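Long-range contacts in AraC family transcriptional regulator (PDB 5SUX), which probably regulates transcription of toxin-coregulated pilus virulence genes in Vibrio cholerae, with a cupin-like domain joined to an AraC-type DNA-binding helix-turn-helix region: residues Asn10-Ser15 against Val81-Ile86; Lys31-Asp36 against Ile59-Asn64; Ser55-Leu60 against Leu114-Cys119. All coordinates share one frame; numbering follows the deposited sequence.

Contact 1: Asn10-Ser15 against Val81-Ile86. With 70H ((3E)-4-(8-methylnaphthalen-1-yl)but-3-enoic acid), chain B.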
loop_
_atom_site.group_PDB
_atom_site.type_symbol
_atom_site.label_atom_id
_atom_site.label_comp_id
_atom_site.label_asym_id
_atom_site.label_seq_id
_atom_site.Cartn_x
_atom_site.Cartn_y
_atom_site.Cartn_z
ATOM N N ASN A 10 -1.910 9.823 6.557
ATOM C CA ASN A 10 -1.486 9.678 7.942
ATOM C C ASN A 10 -0.038 10.134 8.062
ATOM O O ASN A 10 0.733 10.057 7.101
ATOM C CB ASN A 10 -1.622 8.231 8.436
ATOM C CG ASN A 10 -3.066 7.812 8.631
ATOM O OD1 ASN A 10 -3.612 7.042 7.842
ATOM N ND2 ASN A 10 -3.690 8.315 9.689
ATOM N N VAL A 11 0.321 10.615 9.251
ATOM C CA VAL A 11 1.685 11.026 9.563
ATOM C C VAL A 11 2.127 10.292 10.819
ATOM O O VAL A 11 1.428 10.324 11.838
ATOM C CB VAL A 11 1.799 12.551 9.756
ATOM C CG1 VAL A 11 3.216 12.931 10.161
ATOM C CG2 VAL A 11 1.399 13.277 8.487
ATOM N N TYR A 12 3.283 9.634 10.747
ATOM C CA TYR A 12 3.816 8.835 11.841
ATOM C C TYR A 12 5.160 9.397 12.285
ATOM O O TYR A 12 5.924 9.917 11.467
ATOM C CB TYR A 12 3.984 7.373 11.420
ATOM C CG TYR A 12 2.731 6.749 10.855
ATOM C CD1 TYR A 12 1.773 6.195 11.693
ATOM C CD2 TYR A 12 2.509 6.706 9.485
ATOM C CE1 TYR A 12 0.625 5.619 11.183
ATOM C CE2 TYR A 12 1.364 6.131 8.965
ATOM C CZ TYR A 12 0.426 5.588 9.818
ATOM O OH TYR A 12 -0.717 5.014 9.305
ATOM N N ARG A 13 5.451 9.283 13.579
ATOM C CA ARG A 13 6.684 9.806 14.150
ATOM C C ARG A 13 7.715 8.697 14.316
ATOM O O ARG A 13 7.387 7.579 14.724
ATOM C CB ARG A 13 6.425 10.483 15.500
ATOM C CG ARG A 13 7.666 11.103 16.139
ATOM C CD ARG A 13 7.341 12.416 16.842
ATOM N NE ARG A 13 7.021 12.230 18.254
ATOM C CZ ARG A 13 5.857 12.571 18.800
ATOM N NH1 ARG A 13 4.906 13.126 18.056
ATOM N NH2 ARG A 13 5.637 12.368 20.092
ATOM N N MET A 14 8.963 9.015 13.977
ATOM C CA MET A 14 10.108 8.139 14.191
ATOM C C MET A 14 11.114 8.880 15.056
ATOM O O MET A 14 11.538 9.985 14.704
ATOM C CB MET A 14 10.763 7.738 12.868
ATOM C CG MET A 14 9.959 6.793 12.011
ATOM S SD MET A 14 10.945 6.166 10.641
ATOM C CE MET A 14 11.889 4.900 11.476
ATOM N N SER A 15 11.492 8.280 16.178
ATOM C CA SER A 15 12.564 8.841 16.980
ATOM C C SER A 15 13.889 8.194 16.583
ATOM O O SER A 15 13.959 7.372 15.665
ATOM C CB SER A 15 12.273 8.669 18.470
ATOM O OG SER A 15 12.938 9.665 19.226
ATOM N N VAL A 81 6.998 10.523 9.078
ATOM C CA VAL A 81 6.746 9.744 7.871
ATOM C C VAL A 81 5.306 9.992 7.447
ATOM O O VAL A 81 4.372 9.737 8.218
ATOM C CB VAL A 81 7.004 8.246 8.100
ATOM C CG1 VAL A 81 6.931 7.490 6.783
ATOM C CG2 VAL A 81 8.350 8.035 8.775
ATOM N N SER A 82 5.123 10.493 6.229
ATOM C CA SER A 82 3.802 10.761 5.678
ATOM C C SER A 82 3.418 9.635 4.731
ATOM O O SER A 82 4.209 9.261 3.862
ATOM C CB SER A 82 3.782 12.100 4.937
ATOM O OG SER A 82 4.129 13.168 5.800
ATOM N N VAL A 83 2.213 9.096 4.898
ATOM C CA VAL A 83 1.712 8.010 4.062
ATOM C C VAL A 83 0.404 8.455 3.424
ATOM O O VAL A 83 -0.522 8.876 4.128
ATOM C CB VAL A 83 1.512 6.712 4.865
ATOM C CG1 VAL A 83 1.063 5.583 3.946
ATOM C CG2 VAL A 83 2.790 6.331 5.597
ATOM N N ILE A 84 0.332 8.367 2.099
ATOM C CA ILE A 84 -0.879 8.670 1.345
ATOM C C ILE A 84 -1.411 7.374 0.755
ATOM O O ILE A 84 -0.658 6.613 0.136
ATOM C CB ILE A 84 -0.618 9.702 0.234
ATOM C CG1 ILE A 84 -0.190 11.043 0.826
ATOM C CG2 ILE A 84 -1.858 9.880 -0.632
ATOM C CD1 ILE A 84 0.102 12.094 -0.222
ATOM N N THR A 85 -2.701 7.122 0.948
ATOM C CA THR A 85 -3.394 6.014 0.306
ATOM C C THR A 85 -4.369 6.583 -0.715
ATOM O O THR A 85 -5.214 7.416 -0.372
ATOM C CB THR A 85 -4.132 5.149 1.330
ATOM O OG1 THR A 85 -3.213 4.711 2.339
ATOM C CG2 THR A 85 -4.748 3.932 0.652
ATOM N N ILE A 86 -4.245 6.143 -1.963
ATOM C CA ILE A 86 -5.010 6.697 -3.074
ATOM C C ILE A 86 -6.187 5.778 -3.372
ATOM O O ILE A 86 -6.004 4.575 -3.597
ATOM C CB ILE A 86 -4.126 6.882 -4.318
ATOM C CG1 ILE A 86 -2.840 7.622 -3.946
ATOM C CG2 ILE A 86 -4.876 7.646 -5.387
ATOM C CD1 ILE A 86 -1.843 7.705 -5.075
HETATM C C10 70H B . 0.309 1.558 7.665
HETATM C C11 70H B . -0.825 0.837 6.965
HETATM C C12 70H B . -1.436 1.699 5.882
HETATM C C15 70H B . 6.101 3.840 7.533
HETATM C C01 70H B . 3.476 1.945 4.708
HETATM C C02 70H B . 4.312 2.595 5.799
HETATM C C03 70H B . 3.934 2.748 7.194
HETATM C C04 70H B . 4.847 3.367 8.018
HETATM C C05 70H B . 4.593 3.576 9.405
HETATM C C06 70H B . 3.407 3.152 9.972
HETATM C C07 70H B . 2.467 2.522 9.165
HETATM C C08 70H B . 2.687 2.308 7.807
HETATM C C09 70H B . 1.538 1.599 7.109
HETATM O O13 70H B . -2.144 1.167 4.990
HETATM O O14 70H B . -1.245 2.944 5.871
HETATM C C16 70H B . 6.444 3.688 6.203
HETATM C C17 70H B . 5.544 3.065 5.350
#

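Contact 2: Lys31-Asp36 against Ile59-Asn64. With 70H ((3E)-4-(8-methylnaphthalen-1-yl)but-3-enoic acid), chain B.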
loop_
_atom_site.group_PDB
_atom_site.type_symbol
_atom_site.label_atom_id
_atom_site.label_comp_id
_atom_site.label_asym_id
_atom_site.label_seq_id
_atom_site.Cartn_x
_atom_site.Cartn_y
_atom_site.Cartn_z
ATOM N N LYS A 31 -0.176 3.234 -2.561
ATOM C CA LYS A 31 0.339 4.038 -1.466
ATOM C C LYS A 31 1.662 4.666 -1.869
ATOM O O LYS A 31 2.379 4.153 -2.733
ATOM C CB LYS A 31 0.543 3.206 -0.192
ATOM C CG LYS A 31 -0.729 2.637 0.406
ATOM C CD LYS A 31 -0.421 1.812 1.644
ATOM C CE LYS A 31 -1.524 0.807 1.927
ATOM N NZ LYS A 31 -2.770 1.468 2.403
ATOM N N MET A 32 1.976 5.787 -1.230
ATOM C CA MET A 32 3.290 6.399 -1.334
ATOM C C MET A 32 3.635 7.025 0.006
ATOM O O MET A 32 2.753 7.493 0.731
ATOM C CB MET A 32 3.356 7.448 -2.451
ATOM C CG MET A 32 2.255 8.490 -2.416
ATOM S SD MET A 32 2.197 9.454 -3.940
ATOM C CE MET A 32 1.732 8.188 -5.112
ATOM N N PHE A 33 4.923 7.014 0.342
ATOM C CA PHE A 33 5.364 7.608 1.593
ATOM C C PHE A 33 6.736 8.244 1.423
ATOM O O PHE A 33 7.479 7.942 0.486
ATOM C CB PHE A 33 5.370 6.584 2.745
ATOM C CG PHE A 33 6.373 5.471 2.592
ATOM C CD1 PHE A 33 6.004 4.263 2.023
ATOM C CD2 PHE A 33 7.670 5.617 3.059
ATOM C CE1 PHE A 33 6.917 3.229 1.902
ATOM C CE2 PHE A 33 8.588 4.591 2.938
ATOM C CZ PHE A 33 8.210 3.393 2.362
ATOM N N TRP A 34 7.051 9.145 2.352
ATOM C CA TRP A 34 8.314 9.866 2.371
ATOM C C TRP A 34 8.524 10.417 3.773
ATOM O O TRP A 34 7.582 10.526 4.562
ATOM C CB TRP A 34 8.337 11.000 1.339
ATOM C CG TRP A 34 7.365 12.108 1.636
ATOM C CD1 TRP A 34 7.638 13.298 2.250
ATOM C CD2 TRP A 34 5.964 12.125 1.335
ATOM N NE1 TRP A 34 6.494 14.054 2.347
ATOM C CE2 TRP A 34 5.453 13.356 1.794
ATOM C CE3 TRP A 34 5.093 11.219 0.724
ATOM C CZ2 TRP A 34 4.111 13.703 1.658
ATOM C CZ3 TRP A 34 3.762 11.565 0.591
ATOM C CH2 TRP A 34 3.285 12.796 1.054
ATOM N N ILE A 35 9.770 10.764 4.072
ATOM C CA ILE A 35 10.114 11.384 5.346
ATOM C C ILE A 35 10.237 12.886 5.133
ATOM O O ILE A 35 10.558 13.358 4.036
ATOM C CB ILE A 35 11.407 10.788 5.941
ATOM C CG1 ILE A 35 12.611 11.101 5.050
ATOM C CG2 ILE A 35 11.259 9.283 6.130
ATOM C CD1 ILE A 35 13.914 10.545 5.580
ATOM N N ASP A 36 9.968 13.650 6.193
ATOM C CA ASP A 36 9.966 15.103 6.092
ATOM C C ASP A 36 11.338 15.720 6.322
ATOM O O ASP A 36 11.556 16.872 5.928
ATOM C CB ASP A 36 8.965 15.704 7.088
ATOM C CG ASP A 36 9.418 15.575 8.532
ATOM O OD1 ASP A 36 10.236 14.679 8.838
ATOM O OD2 ASP A 36 8.951 16.376 9.370
ATOM N N ILE A 59 8.632 6.931 -1.997
ATOM C CA ILE A 59 8.564 5.479 -2.131
ATOM C C ILE A 59 7.143 5.102 -2.520
ATOM O O ILE A 59 6.188 5.453 -1.817
ATOM C CB ILE A 59 8.986 4.765 -0.840
ATOM C CG1 ILE A 59 10.414 5.152 -0.460
ATOM C CG2 ILE A 59 8.882 3.258 -1.016
ATOM C CD1 ILE A 59 11.451 4.569 -1.381
ATOM N N LEU A 60 7.003 4.377 -3.628
ATOM C CA LEU A 60 5.712 3.956 -4.151
ATOM C C LEU A 60 5.498 2.475 -3.864
ATOM O O LEU A 60 6.404 1.659 -4.067
ATOM C CB LEU A 60 5.614 4.203 -5.663
ATOM C CG LEU A 60 5.788 5.606 -6.259
ATOM C CD1 LEU A 60 4.921 6.622 -5.541
ATOM C CD2 LEU A 60 7.249 6.061 -6.288
ATOM N N LEU A 61 4.299 2.130 -3.399
ATOM C CA LEU A 61 3.934 0.751 -3.100
ATOM C C LEU A 61 2.779 0.332 -3.998
ATOM O O LEU A 61 1.725 0.977 -4.004
ATOM C CB LEU A 61 3.555 0.585 -1.625
ATOM C CG LEU A 61 4.637 0.970 -0.612
ATOM C CD1 LEU A 61 4.134 0.775 0.811
ATOM C CD2 LEU A 61 5.914 0.175 -0.850
ATOM N N LYS A 62 2.975 -0.757 -4.736
ATOM C CA LYS A 62 2.035 -1.172 -5.767
ATOM C C LYS A 62 0.822 -1.871 -5.163
ATOM O O LYS A 62 0.950 -2.683 -4.242
ATOM C CB LYS A 62 2.734 -2.100 -6.760
ATOM C CG LYS A 62 1.944 -2.421 -8.013
ATOM C CD LYS A 62 2.630 -3.532 -8.798
ATOM C CE LYS A 62 2.464 -3.344 -10.295
ATOM N NZ LYS A 62 1.926 -4.558 -10.966
ATOM N N LYS A 63 -0.358 -1.552 -5.694
ATOM C CA LYS A 63 -1.583 -2.201 -5.247
ATOM C C LYS A 63 -1.500 -3.708 -5.463
ATOM O O LYS A 63 -0.967 -4.180 -6.471
ATOM C CB LYS A 63 -2.792 -1.629 -5.992
ATOM C CG LYS A 63 -4.137 -2.149 -5.492
ATOM C CD LYS A 63 -5.297 -1.608 -6.316
ATOM C CE LYS A 63 -6.632 -2.136 -5.805
ATOM N NZ LYS A 63 -7.785 -1.618 -6.592
ATOM N N ASN A 64 -2.024 -4.461 -4.494
ATOM C CA ASN A 64 -2.071 -5.922 -4.476
ATOM C C ASN A 64 -0.703 -6.563 -4.301
ATOM O O ASN A 64 -0.562 -7.773 -4.515
ATOM C CB ASN A 64 -2.743 -6.491 -5.731
ATOM C CG ASN A 64 -4.200 -6.102 -5.832
ATOM O OD1 ASN A 64 -4.933 -6.145 -4.845
ATOM N ND2 ASN A 64 -4.628 -5.708 -7.026
HETATM C C10 70H B . 0.309 1.558 7.665
HETATM C C11 70H B . -0.825 0.837 6.965
HETATM C C12 70H B . -1.436 1.699 5.882
HETATM C C15 70H B . 6.101 3.840 7.533
HETATM C C01 70H B . 3.476 1.945 4.708
HETATM C C02 70H B . 4.312 2.595 5.799
HETATM C C03 70H B . 3.934 2.748 7.194
HETATM C C04 70H B . 4.847 3.367 8.018
HETATM C C05 70H B . 4.593 3.576 9.405
HETATM C C06 70H B . 3.407 3.152 9.972
HETATM C C07 70H B . 2.467 2.522 9.165
HETATM C C08 70H B . 2.687 2.308 7.807
HETATM C C09 70H B . 1.538 1.599 7.109
HETATM O O13 70H B . -2.144 1.167 4.990
HETATM O O14 70H B . -1.245 2.944 5.871
HETATM C C16 70H B . 6.444 3.688 6.203
HETATM C C17 70H B . 5.544 3.065 5.350
#

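Contact 3: Ser55-Leu60 against Leu114-Cys119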
loop_
_atom_site.group_PDB
_atom_site.type_symbol
_atom_site.label_atom_id
_atom_site.label_comp_id
_atom_site.label_asym_id
_atom_site.label_seq_id
_atom_site.Cartn_x
_atom_site.Cartn_y
_atom_site.Cartn_z
ATOM N N SER A 55 14.598 13.473 2.486
ATOM C CA SER A 55 13.321 14.173 2.412
ATOM C C SER A 55 12.849 14.415 0.982
ATOM O O SER A 55 11.762 14.976 0.801
ATOM C CB SER A 55 13.408 15.503 3.162
ATOM O OG SER A 55 14.427 16.327 2.624
ATOM N N SER A 56 13.622 14.018 -0.027
ATOM C CA SER A 56 13.194 14.099 -1.416
ATOM C C SER A 56 12.868 12.738 -2.012
ATOM O O SER A 56 12.458 12.667 -3.176
ATOM C CB SER A 56 14.266 14.790 -2.265
ATOM O OG SER A 56 14.529 16.097 -1.789
ATOM N N SER A 57 13.031 11.660 -1.249
ATOM C CA SER A 57 12.787 10.310 -1.740
ATOM C C SER A 57 11.319 9.950 -1.541
ATOM O O SER A 57 10.825 9.943 -0.409
ATOM C CB SER A 57 13.684 9.308 -1.017
ATOM O OG SER A 57 15.038 9.724 -1.034
ATOM N N ILE A 58 10.629 9.648 -2.637
ATOM C CA ILE A 58 9.240 9.204 -2.604
ATOM C C ILE A 58 9.221 7.711 -2.899
ATOM O O ILE A 58 9.735 7.270 -3.935
ATOM C CB ILE A 58 8.378 9.977 -3.615
ATOM C CG1 ILE A 58 8.532 11.484 -3.411
ATOM C CG2 ILE A 58 6.915 9.570 -3.488
ATOM C CD1 ILE A 58 7.960 11.990 -2.111
ATOM N N ILE A 59 8.632 6.931 -1.997
ATOM C CA ILE A 59 8.564 5.479 -2.131
ATOM C C ILE A 59 7.143 5.102 -2.520
ATOM O O ILE A 59 6.188 5.453 -1.817
ATOM C CB ILE A 59 8.986 4.765 -0.840
ATOM C CG1 ILE A 59 10.414 5.152 -0.460
ATOM C CG2 ILE A 59 8.882 3.258 -1.016
ATOM C CD1 ILE A 59 11.451 4.569 -1.381
ATOM N N LEU A 60 7.003 4.377 -3.628
ATOM C CA LEU A 60 5.712 3.956 -4.151
ATOM C C LEU A 60 5.498 2.475 -3.864
ATOM O O LEU A 60 6.404 1.659 -4.067
ATOM C CB LEU A 60 5.614 4.203 -5.663
ATOM C CG LEU A 60 5.788 5.606 -6.259
ATOM C CD1 LEU A 60 4.921 6.622 -5.541
ATOM C CD2 LEU A 60 7.249 6.061 -6.288
ATOM N N LEU A 114 7.829 -2.044 -5.301
ATOM C CA LEU A 114 8.297 -0.963 -4.438
ATOM C C LEU A 114 9.231 -0.099 -5.274
ATOM O O LEU A 114 10.309 -0.551 -5.670
ATOM C CB LEU A 114 9.000 -1.506 -3.191
ATOM C CG LEU A 114 9.364 -0.524 -2.070
ATOM C CD1 LEU A 114 9.419 -1.247 -0.733
ATOM C CD2 LEU A 114 10.688 0.174 -2.338
ATOM N N LEU A 115 8.818 1.137 -5.546
ATOM C CA LEU A 115 9.543 2.032 -6.433
ATOM C C LEU A 115 10.030 3.258 -5.671
ATOM O O LEU A 115 9.430 3.669 -4.674
ATOM C CB LEU A 115 8.667 2.469 -7.614
ATOM C CG LEU A 115 8.124 1.334 -8.483
ATOM C CD1 LEU A 115 7.222 1.870 -9.580
ATOM C CD2 LEU A 115 9.272 0.550 -9.078
ATOM N N LEU A 116 11.123 3.838 -6.159
ATOM C CA LEU A 116 11.742 5.014 -5.564
ATOM C C LEU A 116 11.802 6.121 -6.605
ATOM O O LEU A 116 12.168 5.872 -7.759
ATOM C CB LEU A 116 13.149 4.680 -5.040
ATOM C CG LEU A 116 14.093 5.743 -4.454
ATOM C CD1 LEU A 116 14.850 6.521 -5.531
ATOM C CD2 LEU A 116 13.351 6.699 -3.534
ATOM N N TRP A 117 11.448 7.339 -6.198
ATOM C CA TRP A 117 11.569 8.512 -7.055
ATOM C C TRP A 117 12.167 9.657 -6.253
ATOM O O TRP A 117 11.618 10.045 -5.217
ATOM C CB TRP A 117 10.217 8.926 -7.642
ATOM C CG TRP A 117 10.331 10.136 -8.519
ATOM C CD1 TRP A 117 10.086 11.432 -8.167
ATOM C CD2 TRP A 117 10.749 10.164 -9.889
ATOM N NE1 TRP A 117 10.315 12.265 -9.236
ATOM C CE2 TRP A 117 10.723 11.510 -10.305
ATOM C CE3 TRP A 117 11.137 9.181 -10.805
ATOM C CZ2 TRP A 117 11.073 11.898 -11.598
ATOM C CZ3 TRP A 117 11.481 9.568 -12.088
ATOM C CH2 TRP A 117 11.444 10.914 -12.473
ATOM N N ASN A 118 13.289 10.193 -6.731
ATOM C CA ASN A 118 13.891 11.395 -6.162
ATOM C C ASN A 118 13.281 12.604 -6.864
ATOM O O ASN A 118 13.531 12.830 -8.050
ATOM C CB ASN A 118 15.408 11.370 -6.326
ATOM C CG ASN A 118 16.050 10.175 -5.646
ATOM O OD1 ASN A 118 16.661 9.329 -6.299
ATOM N ND2 ASN A 118 15.918 10.102 -4.326
ATOM N N CYS A 119 12.485 13.379 -6.138
ATOM C CA CYS A 119 11.713 14.464 -6.726
ATOM C C CYS A 119 12.302 15.816 -6.331
ATOM O O CYS A 119 13.266 15.911 -5.564
ATOM C CB CYS A 119 10.247 14.364 -6.306
ATOM S SG CYS A 119 9.988 14.485 -4.528
HETATM O O HOH W 1 15.953 12.206 -3.080
#

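Contact 1: Asn10-Ser15 against Val81-Ile86
Asn10 and Tyr12 each exchange a pair of backbone hydrogen bonds with the neighbouring antiparallel strand, Asn10 with Val83 and Tyr12 with Val81. Val83 N reaches Asn10 O over 2.8 Å with an N-H...O angle of 173°, and Val81 N reaches Tyr12 O over 2.7 Å. Between these two rungs lies the non-hydrogen-bonded pair Val11-Ser82, where Val11 CA stands 3.3 Å from Val81 O in a CA-H...O contact that reinforces the ladder.

The apolar contacts lie mostly on the face carrying Tyr12, Val81 and Val83. Val83 CG2 meets the edge of the Tyr12 ring, in its plane, 3.7 Å from CE2. Beyond it, Met14 lays its thioether across Val81, SD 3.7 Å from CG2; a flexible, unbranched chain suits this filling role, whereas the beta-branched valines suit the extended strand. On the other face, Val11 CG2 lies 3.8 Å from Ser82 OG, near Val131 of helix 121-131.

The ligand, a naphthalene-bearing butenoic acid, joins the same apolar face. Its C06 sits over the centre of the Tyr12 ring, 3.5 Å above the plane. With CG beside the backbone N (chi1 -54°), the ring swings along the strand toward Val83 and offers one broad face to the naphthalene. Val81 divides its two methyls: CG2 serves Met14 while CG1 touches ligand C15 at 3.8 Å. The phenol of Tyr12 is hydrogen-bonded to Tyr266 in the helix 263-269, so one side chain both lines the ligand site and ties the sheet to the C-terminal region. Such an apolar wall, built from alternate residues of adjacent antiparallel strands, is characteristic of the ligand pocket inside a cupin-like beta domain.

Contact 2: Lys31-Asp36 against Ile59-Asn64
Phe33 is sandwiched between Ile59 and the naphthalene of the bound ligand, forming part of the pocket wall in the antiparallel sheet of the cupin-like domain. Ile59 CB makes a CH-pi contact with one ring face, 3.7 Å from the centroid, while ligand C17 lies 3.5 Å above the centre of the opposite face. Leu61 CD1 closes in at the edge, in the ring plane. A flat aromatic suits this slot because both of its faces can be packed. Its CG stands between the backbone N and carbonyl carbon (chi1 66°), which tips the ring back over Ile59, the two side chains lying alongside and pointing the same way.

Backbone bonds fix this register: Phe33 exchanges two with Ile59, and Lys31 two with Leu61, of which Lys31 N to Leu61 O is the longer at 3.3 Å. On the reverse face, Met32 CB and CE both touch Leu60 CD1, and Phe148 and Phe152 of helix 141-159 pack against Met32.

Lys31 has a long aliphatic stem that can carry its charge from the sheet to the ligand carboxylate. The chain turns at its last torsion, chi4 -71°, and NZ, also hydrogen-bonded to Asn28 OD1, donates to ligand O13 over 2.7 Å.

Contact 3: Ser55-Leu60 against Leu114-Cys119
Leu60 and Leu115 form the close-knit end of this strand pair, exchanging two backbone hydrogen bonds; Leu60 N lies 2.7 Å from Leu115 O. On the other face, Ile59 spreads its branches over two leucines: CG2 meets Leu114 CD2 at 3.8 Å, and CD1 meets Leu116 CD2 at 3.6 Å, each pair crossing at a slant. The Leu116 methyl is shared, since it also touches Ser57 CB. Ile58 and Trp117 exchange another two backbone bonds, and Ile58 CG1 packs 3.5 Å from the SG of Cys119, a compact, weakly polar residue that also touches Ile124 of helix 121-131.

Strand 114-118 is an outermost strand of the five-stranded antiparallel sheet in the cupin-like domain, and helix 141-159 packs on the face bearing Leu115 and Trp117. There Trp117 meets Phe151 edge-to-face, a large indole bridging sheet and helix.

Toward the end with Ser56, Ser57 and Asn118 the packing gives way to polar groups. Cys119 N still donates to Ser56 O, over 3.0 Å. Small polar serines suit this point, where strand gives way to turn, and Ser57 OG is hydrogen-bonded to the backbone N of Asn54. Asn118 is exposed, and its backbone N is hydrogen-bonded to a bound MES molecule, probably from the crystallisation liquor.

From the N terminus, strand 7-14 enters first but waits 66 residues for its partner: contact 1 closes the longest loop when strand 79-86 arrives beside it. Contact 2 is nested within that loop, joining strand 31-35 to strand 57-61 over 23 residues. Contact 3 starts on the strand where contact 2 ends, sharing Ile59 and Leu60, and reaches on to strand 114-118, so its loop crosses that of contact 1. Strands 79-86 and 31-35 are themselves neighbours, bonded from Ile84 N to Met32 O and from Ser82 N to Trp34 O. The three contacts therefore span one sheet in the order 7-14, 79-86, 31-35, 57-61, 114-118, with the ligand touching contacts 1 and 2.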